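Long-range contacts in uroporphyrinogen III synthase (Thermus thermophilus, PDB 1WCW), which probably catalyses the cyclisation of hydroxymethylbilane to uroporphyrinogen III, with inversion of the last pyrrole ring, in tetrapyrrole biosynthesis: residues E42-P47 and P162-P167; F63-G68 and A135-G140; F36-T41 and A192-F197. All coordinates share one frame; numbering follows the deposited sequence.

Contact 1 of 3, residues E42-P47 and P162-P167; sequences EKVPVP and PYRHLP
The carbonyl oxygen of Pro162 is gripped twice: Val44 N donates to Pro162 O at 3.0 Å, from above the carbonyl plane, and a water donates to it at 2.7 Å. The same water also donates to Val44 O, 2.7 Å away, and so ties the two segments where the regular pairing ends. Two residues further in, beyond the non-hydrogen-bonded pair Lys43-Tyr163, Glu42 and Arg164 form an antiparallel hydrogen-bonded pair, with Arg164 N to Glu42 O at 2.8 Å and Glu42 N to Arg164 O at 2.9 Å. This is the two-stranded antiparallel ladder that joins the two domains in the HemD fold. On one face of it the side chains of Glu42 and Arg164 run side by side in the same direction. Their carboxylate and guanidinium planes are only 7° apart, with Glu42 OE1 at the guanidinium edge, but the salt bridge is long, 4.0 Å from OE1 to Arg164 NH2. Leu166 CD1 packs beside the carboxylate, and Val44 CG2 meets Arg164 CG at 4.0 Å. On the other face, Lys43 CD rests on Tyr163 CB at 3.8 Å; Lys43, bent at chi2 (-62°), carries its ammonium to Asp73.

Contact 2 of 3, residues F63-G68 and A135-G140; sequences FLATTG and ALQLYG
The ring of Tyr139 meets the 63-68 segment with its edge: Thr66 CB lies in the ring plane, and Thr66 OG1 sits near that plane, 3.3 Å from Tyr139 CD2. Thr67 CG2 approaches the same ring obliquely, 3.6 Å from CD2. At the other end of the contact, the edge of the Phe63 ring takes the methyl of Ala135, CD1 to CB at 3.8 Å, and Gln137 CB lies obliquely to that ring.

Between these rings two neighbouring parallel strands of the mixed sheet run side by side, their short axes 9° apart. Leu64 is held through both its N-H and its C=O, in the usual parallel manner: Leu64 N donates to Ala135 O (2.8 Å), and Leu64 O accepts from Gln137 N at 2.9 Å, in a bond straight to 177°. On the face opposite Phe63 and Ala135, the side chains of Leu64 and Leu136 lie alongside each other, pointing the same way, and touch through CD2 and CD1 at 3.8 Å. Leu146 of helix 144-152 packs on Leu64 there.

Past the strand ends the bonding passes to side chains. With OG1 set between the backbone N and the carbonyl carbon (chi1 58°), Thr66 donates to Gln137 O at 2.7 Å from above the carbonyl plane. The side chain of Gln137 bends at chi2 and lies against Thr66 and Thr67. Thr67 is the N-cap of helix 68-80: its OG1 accepts from Gly70 N and also bonds to Tyr163 OH, while Tyr139 OH bonds to Arg97. The chemistry thus shifts from apolar packing along the strands to hydroxyl and backbone hydrogen bonds just past their C-terminal ends, where a glycerol, probably from the crystallisation liquor, lies near Tyr139 and may mark a pocket.

Contact 3 of 3, residues F36-T41 and A192-F197; sequences FPVQAT and AIQVEF
Gln39 CB abuts the edge of the Phe197 ring, near its plane and 3.7 Å from CE1, where the strand of the interdomain ladder passes over helix 192-201, the helix that follows strand 186-189 in the α/β domain with the five-stranded parallel sheet. From CB the chain sets off with CG between the backbone N and the carbonyl carbon (chi1 86°) and then runs extended, carrying the amide along the helix surface to Gln194. There Gln39 OE1 accepts a hydrogen bond in its carbonyl plane from Gln194 NE2, 2.9 Å away, and the two amide planes stand 72° apart. The other branch, Gln39 NE2, faces Ile193 CG2 at 4.1 Å. Gln194 OE1 in turn accepts from Val190 N, so a single amide links the strand to the chain leading into the helix. A leucine in place of Gln194 would probably leave the buried Gln39 OE1 without this donor and Val190 N without its acceptor. Beside the amides, Val38 wedges CG2 against the helix, 3.7 Å from Gln194 CB and 3.6 Å from Gln194 O. One face of the Phe197 ring is covered within the helix by Ile193 CG1, 3.7 Å above the plane and displaced toward the rim.

In the fold
Along the chain the three contacts are concentric: contact 3 brackets contact 1, which brackets contact 2. Contacts 1 and 3 share strand 39-43 and have centres about 15 Å apart; the centre of contact 2 is about 13 Å from that of contact 1 and about 18 Å from that of contact 3. All reach the mixed sheet, in which strand 155-167 stands between 39-43 and 132-137. Contact 2 belongs to the domain of that sheet, contact 3 anchors the ladder on the parallel-sheet domain, and contact 1 lies on the ladder. Tyr139 and Ile193 pack against each other across the domains, beside the cleft where the active site of this family is thought to lie.

Contact 1 of 3, residues E42-P47 and P162-P167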
loop_
_atom_site.group_PDB
_atom_site.type_symbol
_atom_site.label_atom_id
_atom_site.label_comp_id
_atom_site.label_asym_id
_atom_site.label_seq_id
_atom_site.Cartn_x
_atom_site.Cartn_y
_atom_site.Cartn_z
ATOM N N GLU A 42 6.130 -11.305 1.721
ATOM C CA GLU A 42 7.321 -12.132 1.791
ATOM C C GLU A 42 8.467 -11.415 1.151
ATOM O O GLU A 42 8.338 -10.739 0.100
ATOM C CB GLU A 42 7.118 -13.467 1.093
ATOM C CG GLU A 42 6.775 -13.351 -0.372
ATOM C CD GLU A 42 6.720 -14.670 -1.110
ATOM O OE1 GLU A 42 6.712 -14.631 -2.362
ATOM O OE2 GLU A 42 6.683 -15.734 -0.442
ATOM N N LYS A 43 9.603 -11.484 1.824
ATOM C CA LYS A 43 10.792 -10.856 1.272
ATOM C C LYS A 43 11.296 -11.733 0.173
ATOM O O LYS A 43 11.237 -12.957 0.232
ATOM C CB LYS A 43 11.913 -10.722 2.312
ATOM C CG LYS A 43 11.616 -9.839 3.494
ATOM C CD LYS A 43 11.353 -8.373 3.106
ATOM C CE LYS A 43 11.218 -7.486 4.350
ATOM N NZ LYS A 43 10.832 -6.110 3.956
ATOM N N VAL A 44 11.789 -11.126 -0.885
ATOM C CA VAL A 44 12.369 -11.863 -1.984
ATOM C C VAL A 44 13.898 -12.073 -1.639
ATOM O O VAL A 44 14.598 -11.115 -1.302
ATOM C CB VAL A 44 12.252 -11.069 -3.298
ATOM C CG1 VAL A 44 12.962 -11.786 -4.363
ATOM C CG2 VAL A 44 10.718 -10.911 -3.728
ATOM N N PRO A 45 14.410 -13.315 -1.699
ATOM C CA PRO A 45 15.832 -13.554 -1.375
ATOM C C PRO A 45 16.639 -12.738 -2.294
ATOM O O PRO A 45 16.429 -12.695 -3.510
ATOM C CB PRO A 45 16.012 -15.054 -1.616
ATOM C CG PRO A 45 14.619 -15.599 -1.368
ATOM C CD PRO A 45 13.699 -14.556 -2.017
ATOM N N VAL A 46 17.680 -12.108 -1.733
ATOM C CA VAL A 46 18.508 -11.239 -2.500
ATOM C C VAL A 46 19.093 -11.905 -3.766
ATOM O O VAL A 46 19.150 -11.331 -4.871
ATOM C CB VAL A 46 19.610 -10.656 -1.578
ATOM C CG1 VAL A 46 20.690 -9.918 -2.420
ATOM C CG2 VAL A 46 18.969 -9.674 -0.576
ATOM N N PRO A 47 19.531 -13.177 -3.630
ATOM C CA PRO A 47 20.065 -13.788 -4.862
ATOM C C PRO A 47 19.084 -13.857 -6.044
ATOM O O PRO A 47 19.498 -13.894 -7.199
ATOM C CB PRO A 47 20.474 -15.186 -4.400
ATOM C CG PRO A 47 20.803 -15.003 -2.954
ATOM C CD PRO A 47 19.775 -13.995 -2.444
ATOM N N PRO A 162 12.009 -6.060 -4.199
ATOM C CA PRO A 162 12.716 -6.667 -3.043
ATOM C C PRO A 162 11.813 -7.460 -2.099
ATOM O O PRO A 162 12.277 -8.228 -1.211
ATOM C CB PRO A 162 13.356 -5.458 -2.357
ATOM C CG PRO A 162 12.469 -4.273 -2.760
ATOM C CD PRO A 162 11.951 -4.570 -4.141
ATOM N N TYR A 163 10.521 -7.248 -2.251
ATOM C CA TYR A 163 9.553 -7.986 -1.434
ATOM C C TYR A 163 8.245 -7.983 -2.177
ATOM O O TYR A 163 8.044 -7.225 -3.150
ATOM C CB TYR A 163 9.400 -7.388 -0.041
ATOM C CG TYR A 163 8.692 -6.041 0.019
ATOM C CD1 TYR A 163 9.357 -4.867 -0.270
ATOM C CD2 TYR A 163 7.360 -5.955 0.307
ATOM C CE1 TYR A 163 8.726 -3.614 -0.274
ATOM C CE2 TYR A 163 6.698 -4.729 0.315
ATOM C CZ TYR A 163 7.383 -3.566 0.036
ATOM O OH TYR A 163 6.750 -2.338 0.045
ATOM N N ARG A 164 7.327 -8.828 -1.732
ATOM C CA ARG A 164 6.045 -8.938 -2.392
ATOM C C ARG A 164 4.900 -8.980 -1.417
ATOM O O ARG A 164 4.909 -9.745 -0.464
ATOM C CB ARG A 164 5.924 -10.239 -3.188
ATOM C CG ARG A 164 6.820 -10.464 -4.377
ATOM C CD ARG A 164 6.562 -11.900 -4.877
ATOM N NE ARG A 164 6.376 -11.947 -6.314
ATOM C CZ ARG A 164 6.242 -13.077 -6.984
ATOM N NH1 ARG A 164 6.078 -13.052 -8.300
ATOM N NH2 ARG A 164 6.266 -14.230 -6.314
ATOM N N HIS A 165 3.886 -8.182 -1.667
ATOM C CA HIS A 165 2.608 -8.301 -0.943
ATOM C C HIS A 165 1.813 -9.180 -1.875
ATOM O O HIS A 165 1.770 -8.948 -3.102
ATOM C CB HIS A 165 1.880 -6.940 -0.821
ATOM C CG HIS A 165 2.444 -6.099 0.223
ATOM N ND1 HIS A 165 2.734 -4.761 0.089
ATOM C CD2 HIS A 165 2.811 -6.426 1.483
ATOM C CE1 HIS A 165 3.252 -4.302 1.209
ATOM N NE2 HIS A 165 3.313 -5.296 2.075
ATOM N N LEU A 166 1.194 -10.208 -1.320
ATOM C CA LEU A 166 0.334 -11.088 -2.083
ATOM C C LEU A 166 -0.963 -11.216 -1.386
ATOM O O LEU A 166 -1.054 -10.989 -0.193
ATOM C CB LEU A 166 0.890 -12.488 -2.038
ATOM C CG LEU A 166 2.317 -12.662 -2.559
ATOM C CD1 LEU A 166 2.913 -14.005 -2.122
ATOM C CD2 LEU A 166 2.259 -12.544 -4.031
ATOM N N PRO A 167 -2.006 -11.565 -2.093
ATOM C CA PRO A 167 -3.298 -11.750 -1.407
ATOM C C PRO A 167 -3.246 -12.997 -0.535
ATOM O O PRO A 167 -2.379 -13.901 -0.734
ATOM C CB PRO A 167 -4.281 -11.950 -2.561
ATOM C CG PRO A 167 -3.403 -12.569 -3.685
ATOM C CD PRO A 167 -2.058 -11.854 -3.536
HETATM O O HOH W 1 14.911 -8.546 -0.686
#

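Contact 2 of 3, residues F63-G68 and A135-G140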
loop_
_atom_site.group_PDB
_atom_site.type_symbol
_atom_site.label_atom_id
_atom_site.label_comp_id
_atom_site.label_asym_id
_atom_site.label_seq_id
_atom_site.Cartn_x
_atom_site.Cartn_y
_atom_site.Cartn_z
ATOM N N PHE A 63 15.166 6.958 -10.999
ATOM C CA PHE A 63 14.828 5.971 -9.983
ATOM C C PHE A 63 13.497 6.372 -9.380
ATOM O O PHE A 63 13.315 7.460 -8.872
ATOM C CB PHE A 63 15.911 5.930 -8.876
ATOM C CG PHE A 63 15.586 4.938 -7.761
ATOM C CD1 PHE A 63 15.654 3.555 -7.984
ATOM C CD2 PHE A 63 15.151 5.381 -6.528
ATOM C CE1 PHE A 63 15.257 2.633 -6.951
ATOM C CE2 PHE A 63 14.780 4.484 -5.525
ATOM C CZ PHE A 63 14.819 3.144 -5.729
ATOM N N LEU A 64 12.541 5.463 -9.413
ATOM C CA LEU A 64 11.219 5.686 -8.890
ATOM C C LEU A 64 10.940 4.736 -7.702
ATOM O O LEU A 64 10.853 3.471 -7.895
ATOM C CB LEU A 64 10.182 5.517 -9.997
ATOM C CG LEU A 64 8.779 6.139 -9.774
ATOM C CD1 LEU A 64 8.084 6.109 -11.124
ATOM C CD2 LEU A 64 7.949 5.420 -8.718
ATOM N N ALA A 65 10.838 5.311 -6.521
ATOM C CA ALA A 65 10.541 4.556 -5.309
ATOM C C ALA A 65 9.053 4.616 -5.011
ATOM O O ALA A 65 8.503 5.718 -4.976
ATOM C CB ALA A 65 11.297 5.187 -4.110
ATOM N N THR A 66 8.466 3.464 -4.685
ATOM C CA THR A 66 7.071 3.427 -4.346
ATOM C C THR A 66 6.838 3.236 -2.886
ATOM O O THR A 66 5.801 3.739 -2.388
ATOM C CB THR A 66 6.321 2.330 -5.128
ATOM O OG1 THR A 66 6.919 1.035 -4.876
ATOM C CG2 THR A 66 6.336 2.607 -6.631
ATOM N N THR A 67 7.730 2.587 -2.138
ATOM C CA THR A 67 7.522 2.393 -0.726
ATOM C C THR A 67 8.798 2.604 0.083
ATOM O O THR A 67 9.951 2.447 -0.425
ATOM C CB THR A 67 6.972 1.002 -0.406
ATOM O OG1 THR A 67 7.951 -0.007 -0.737
ATOM C CG2 THR A 67 5.707 0.709 -1.206
ATOM N N GLY A 68 8.630 2.976 1.364
ATOM C CA GLY A 68 9.782 3.175 2.234
ATOM C C GLY A 68 10.460 1.862 2.489
ATOM O O GLY A 68 11.703 1.805 2.478
ATOM N N ALA A 135 14.680 2.886 -13.252
ATOM C CA ALA A 135 14.582 1.804 -12.278
ATOM C C ALA A 135 13.318 2.044 -11.478
ATOM O O ALA A 135 13.082 3.173 -10.995
ATOM C CB ALA A 135 15.770 1.853 -11.356
ATOM N N LEU A 136 12.471 1.041 -11.373
ATOM C CA LEU A 136 11.196 1.162 -10.690
ATOM C C LEU A 136 11.167 0.152 -9.553
ATOM O O LEU A 136 11.231 -1.078 -9.804
ATOM C CB LEU A 136 10.070 0.902 -11.717
ATOM C CG LEU A 136 8.686 0.778 -11.128
ATOM C CD1 LEU A 136 8.228 2.028 -10.447
ATOM C CD2 LEU A 136 7.762 0.482 -12.244
ATOM N N GLN A 137 11.040 0.606 -8.334
ATOM C CA GLN A 137 10.945 -0.305 -7.201
ATOM C C GLN A 137 9.478 -0.670 -6.994
ATOM O O GLN A 137 8.617 0.212 -6.838
ATOM C CB GLN A 137 11.475 0.404 -5.969
ATOM C CG GLN A 137 11.313 -0.388 -4.651
ATOM C CD GLN A 137 10.068 0.045 -3.873
ATOM O OE1 GLN A 137 9.236 -0.801 -3.466
ATOM N NE2 GLN A 137 9.950 1.286 -3.652
ATOM N N LEU A 138 9.185 -1.975 -7.003
ATOM C CA LEU A 138 7.847 -2.572 -6.870
ATOM C C LEU A 138 7.745 -3.343 -5.561
ATOM O O LEU A 138 8.714 -3.512 -4.797
ATOM C CB LEU A 138 7.717 -3.531 -8.021
ATOM C CG LEU A 138 7.841 -2.895 -9.401
ATOM C CD1 LEU A 138 7.979 -3.990 -10.485
ATOM C CD2 LEU A 138 6.605 -1.995 -9.651
ATOM N N TYR A 139 6.521 -3.771 -5.288
ATOM C CA TYR A 139 6.201 -4.479 -4.062
ATOM C C TYR A 139 5.253 -5.661 -4.307
ATOM O O TYR A 139 4.544 -6.072 -3.404
ATOM C CB TYR A 139 5.635 -3.546 -3.036
ATOM C CG TYR A 139 4.535 -2.690 -3.554
ATOM C CD1 TYR A 139 3.193 -3.120 -3.557
ATOM C CD2 TYR A 139 4.809 -1.391 -4.049
ATOM C CE1 TYR A 139 2.124 -2.276 -4.027
ATOM C CE2 TYR A 139 3.809 -0.570 -4.509
ATOM C CZ TYR A 139 2.455 -1.017 -4.492
ATOM O OH TYR A 139 1.445 -0.222 -4.883
ATOM N N GLY A 140 5.279 -6.201 -5.503
ATOM C CA GLY A 140 4.511 -7.422 -5.817
ATOM C C GLY A 140 3.231 -7.270 -6.597
ATOM O O GLY A 140 2.722 -8.244 -7.097
#

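Contact 3 of 3, residues F36-T41 and A192-F197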
loop_
_atom_site.group_PDB
_atom_site.type_symbol
_atom_site.label_atom_id
_atom_site.label_comp_id
_atom_site.label_asym_id
_atom_site.label_seq_id
_atom_site.Cartn_x
_atom_site.Cartn_y
_atom_site.Cartn_z
ATOM N N PHE A 36 -9.120 -10.199 10.255
ATOM C CA PHE A 36 -9.299 -10.838 8.946
ATOM C C PHE A 36 -8.256 -10.295 7.960
ATOM O O PHE A 36 -8.622 -9.514 7.054
ATOM C CB PHE A 36 -10.746 -10.623 8.432
ATOM C CG PHE A 36 -11.766 -11.435 9.175
ATOM C CD1 PHE A 36 -12.676 -10.864 10.051
ATOM C CD2 PHE A 36 -11.840 -12.802 8.961
ATOM C CE1 PHE A 36 -13.647 -11.690 10.681
ATOM C CE2 PHE A 36 -12.799 -13.569 9.607
ATOM C CZ PHE A 36 -13.691 -13.001 10.462
ATOM N N PRO A 37 -6.990 -10.690 8.097
ATOM C CA PRO A 37 -5.990 -10.177 7.151
ATOM C C PRO A 37 -6.293 -10.644 5.743
ATOM O O PRO A 37 -6.715 -11.781 5.513
ATOM C CB PRO A 37 -4.658 -10.756 7.631
ATOM C CG PRO A 37 -5.063 -11.899 8.527
ATOM C CD PRO A 37 -6.395 -11.544 9.153
ATOM N N VAL A 38 -6.022 -9.792 4.774
ATOM C CA VAL A 38 -6.268 -10.132 3.392
ATOM C C VAL A 38 -4.954 -10.216 2.620
ATOM O O VAL A 38 -5.004 -10.476 1.380
ATOM C CB VAL A 38 -7.201 -9.119 2.690
ATOM C CG1 VAL A 38 -8.585 -9.091 3.357
ATOM C CG2 VAL A 38 -6.620 -7.720 2.670
ATOM N N GLN A 39 -3.816 -10.030 3.266
ATOM C CA GLN A 39 -2.551 -10.070 2.559
ATOM C C GLN A 39 -1.540 -10.881 3.314
ATOM O O GLN A 39 -1.650 -11.129 4.539
ATOM C CB GLN A 39 -1.976 -8.674 2.320
ATOM C CG GLN A 39 -1.151 -8.124 3.448
ATOM C CD GLN A 39 -1.141 -6.591 3.398
ATOM O OE1 GLN A 39 -2.037 -5.955 3.919
ATOM N NE2 GLN A 39 -0.120 -6.008 2.782
ATOM N N ALA A 40 -0.531 -11.275 2.571
ATOM C CA ALA A 40 0.605 -11.974 3.075
ATOM C C ALA A 40 1.801 -11.146 2.528
ATOM O O ALA A 40 1.664 -10.421 1.523
ATOM C CB ALA A 40 0.603 -13.319 2.518
ATOM N N THR A 41 2.938 -11.168 3.189
ATOM C CA THR A 41 4.056 -10.399 2.683
ATOM C C THR A 41 5.294 -11.295 2.761
ATOM O O THR A 41 5.474 -12.037 3.738
ATOM C CB THR A 41 4.224 -9.108 3.523
ATOM O OG1 THR A 41 2.983 -8.349 3.515
ATOM C CG2 THR A 41 5.333 -8.270 2.943
ATOM N N ALA A 192 -4.507 0.815 0.616
ATOM C CA ALA A 192 -5.255 0.583 -0.580
ATOM C C ALA A 192 -5.113 -0.811 -1.083
ATOM O O ALA A 192 -6.085 -1.372 -1.607
ATOM C CB ALA A 192 -4.802 1.589 -1.676
ATOM N N ILE A 193 -3.910 -1.404 -0.962
ATOM C CA ILE A 193 -3.762 -2.751 -1.479
ATOM C C ILE A 193 -4.709 -3.760 -0.772
ATOM O O ILE A 193 -5.098 -4.764 -1.367
ATOM C CB ILE A 193 -2.269 -3.191 -1.380
ATOM C CG1 ILE A 193 -1.998 -4.315 -2.377
ATOM C CG2 ILE A 193 -1.935 -3.581 0.051
ATOM C CD1 ILE A 193 -0.442 -4.653 -2.477
ATOM N N GLN A 194 -5.114 -3.512 0.460
ATOM C CA GLN A 194 -6.032 -4.444 1.130
ATOM C C GLN A 194 -7.423 -4.358 0.467
ATOM O O GLN A 194 -8.098 -5.379 0.356
ATOM C CB GLN A 194 -6.187 -4.040 2.596
ATOM C CG GLN A 194 -4.894 -4.381 3.334
ATOM C CD GLN A 194 -4.620 -3.575 4.545
ATOM O OE1 GLN A 194 -5.471 -2.873 5.014
ATOM N NE2 GLN A 194 -3.419 -3.702 5.081
ATOM N N VAL A 195 -7.837 -3.160 0.039
ATOM C CA VAL A 195 -9.108 -3.002 -0.669
ATOM C C VAL A 195 -8.982 -3.757 -1.974
ATOM O O VAL A 195 -9.912 -4.487 -2.329
ATOM C CB VAL A 195 -9.357 -1.486 -0.979
ATOM C CG1 VAL A 195 -10.667 -1.343 -1.768
ATOM C CG2 VAL A 195 -9.460 -0.686 0.317
ATOM N N GLU A 196 -7.870 -3.606 -2.706
ATOM C CA GLU A 196 -7.717 -4.238 -4.000
ATOM C C GLU A 196 -7.710 -5.730 -3.849
ATOM O O GLU A 196 -8.419 -6.442 -4.596
ATOM C CB GLU A 196 -6.408 -3.772 -4.670
ATOM C CG GLU A 196 -6.219 -2.257 -4.867
ATOM C CD GLU A 196 -7.253 -1.575 -5.739
ATOM O OE1 GLU A 196 -7.286 -0.310 -5.701
ATOM O OE2 GLU A 196 -8.038 -2.230 -6.455
ATOM N N PHE A 197 -7.027 -6.285 -2.841
ATOM C CA PHE A 197 -7.006 -7.737 -2.681
ATOM C C PHE A 197 -8.366 -8.281 -2.332
ATOM O O PHE A 197 -8.764 -9.343 -2.836
ATOM C CB PHE A 197 -6.009 -8.146 -1.587
ATOM C CG PHE A 197 -4.538 -8.047 -1.986
ATOM C CD1 PHE A 197 -3.573 -7.956 -0.988
ATOM C CD2 PHE A 197 -4.103 -8.090 -3.256
ATOM C CE1 PHE A 197 -2.187 -7.926 -1.298
ATOM C CE2 PHE A 197 -2.682 -8.069 -3.529
ATOM C CZ PHE A 197 -1.772 -7.996 -2.537
#